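Local structure of coenzyme Q-binding protein COQ10 START domain-containing protein (Deinococcus radiodurans R1, 3GGN) at residues P27-P30 with L31-T34. The protein is of uncharacterised function, but its COQ10-type START-like domain, related to polyketide cyclases and lipid-transport proteins, probably binds a hydrophobic ligand. Numbering follows the deposited sequence.
Sequences PGLP and LLMT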
loop_
_atom_site.group_PDB
_atom_site.type_symbol
_atom_site.label_atom_id
_atom_site.label_comp_id
_atom_site.label_asym_id
_atom_site.label_seq_id
_atom_site.Cartn_x
_atom_site.Cartn_y
_atom_site.Cartn_z
ATOM N N PRO B 27 4.255 12.048 -8.030
ATOM C CA PRO B 27 3.114 11.276 -8.535
ATOM C C PRO B 27 2.822 10.007 -7.728
ATOM O O PRO B 27 1.705 9.491 -7.759
ATOM C CB PRO B 27 3.513 10.979 -9.981
ATOM C CG PRO B 27 4.374 12.167 -10.340
ATOM C CD PRO B 27 5.233 12.301 -9.104
ATOM N N GLY B 28 3.820 9.508 -7.004
ATOM C CA GLY B 28 3.614 8.308 -6.208
ATOM C C GLY B 28 3.133 8.618 -4.797
ATOM O O GLY B 28 2.874 7.712 -3.999
ATOM N N LEU B 29 3.008 9.904 -4.481
ATOM C CA LEU B 29 2.575 10.302 -3.144
ATOM C C LEU B 29 1.244 9.691 -2.725
ATOM O O LEU B 29 1.065 9.350 -1.560
ATOM C CB LEU B 29 2.491 11.826 -3.031
ATOM C CG LEU B 29 3.823 12.562 -2.845
ATOM C CD1 LEU B 29 3.610 14.081 -2.919
ATOM C CD2 LEU B 29 4.411 12.167 -1.506
ATOM N N PRO B 30 0.291 9.557 -3.662
ATOM C CA PRO B 30 -1.016 8.976 -3.321
ATOM C C PRO B 30 -0.929 7.573 -2.709
ATOM O O PRO B 30 -1.878 7.103 -2.083
ATOM C CB PRO B 30 -1.748 8.977 -4.657
ATOM C CG PRO B 30 -1.218 10.215 -5.312
ATOM C CD PRO B 30 0.274 10.093 -5.037
ATOM N N LEU B 31 0.203 6.902 -2.912
ATOM C CA LEU B 31 0.403 5.565 -2.354
ATOM C C LEU B 31 0.838 5.737 -0.898
ATOM O O LEU B 31 0.498 4.928 -0.031
ATOM C CB LEU B 31 1.482 4.813 -3.146
ATOM C CG LEU B 31 1.132 4.451 -4.599
ATOM C CD1 LEU B 31 2.392 4.091 -5.378
ATOM C CD2 LEU B 31 0.138 3.295 -4.615
ATOM N N LEU B 32 1.578 6.814 -0.639
ATOM C CA LEU B 32 2.066 7.127 0.703
ATOM C C LEU B 32 0.983 7.814 1.536
ATOM O O LEU B 32 0.745 7.439 2.684
ATOM C CB LEU B 32 3.299 8.038 0.626
ATOM C CG LEU B 32 4.542 7.488 -0.082
ATOM C CD1 LEU B 32 5.633 8.556 -0.128
ATOM C CD2 LEU B 32 5.032 6.252 0.648
ATOM N N MET B 33 0.344 8.828 0.958
ATOM C CA MET B 33 -0.724 9.567 1.635
ATOM C C MET B 33 -2.027 9.189 0.928
ATOM O O MET B 33 -2.364 9.737 -0.119
ATOM C CB MET B 33 -0.479 11.075 1.525
ATOM C CG MET B 33 0.935 11.491 1.869
ATOM S SD MET B 33 1.138 13.264 2.135
ATOM C CE MET B 33 1.642 13.231 3.812
ATOM N N THR B 34 -2.763 8.258 1.520
ATOM C CA THR B 34 -3.992 7.761 0.913
ATOM C C THR B 34 -5.160 8.728 0.753
ATOM O O THR B 34 -6.084 8.445 -0.007
ATOM C CB THR B 34 -4.467 6.488 1.639
ATOM O OG1 THR B 34 -4.700 6.772 3.023
ATOM C CG2 THR B 34 -3.409 5.409 1.524
#
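Gly-28 and Leu-29 each turn a carbonyl onto the backbone of 31-34, winding the chain into a single short helical turn that mixes i+3 and i+4 bonding. The first bond, Leu-31 N to Gly-28 O at 3.0 Å, spans three residues. Leu-29 O then takes two donors. Met-33 N, at 2.7 Å, gives an almost linear bond (N-H...O 173°), whereas Leu-32 N reaches the same oxygen at 2.7 Å only weakly, its N-H...O angle being 123°. Pro-30, having no N-H, gives no backbone donor. Its CA makes a C-H...O contact with Met-33 O at 3.6 Å.

Among the side chains, Leu-29 CD2 meets Leu-32 CD1 at 4.1 Å, one methyl of each leucine touching as the two branches cross at a slant. In Leu-32, CG lies opposite the carbonyl carbon (chi1 -62°) and so leans back toward the N-terminal side of the turn, where CD1 finds the Leu-29 methyl, while its CB lies 3.4 Å from Leu-29 O. Leu-31 CB rests 3.3 Å from Gly-28 O, so aliphatic carbon flanks the bonded carbonyl.

Leu-29, Leu-32 and Met-33 all pack on Trp-23 of helix 16-24, and Met-33 also reaches Val-106 and Leu-108 of strand 102-111. Pro-30 O accepts a hydrogen bond from Arg-142 of the second subunit, and Thr-34 N binds Asp-136 of helix 130-146. The turn thus joins the hydrophobic interior of this Bet v 1-like, helix-grip domain to the subunit interface: backbone bonding satisfies the carbonyls of Gly-28 and Leu-29 within the turn, while that of Pro-30 serves the neighbouring chain.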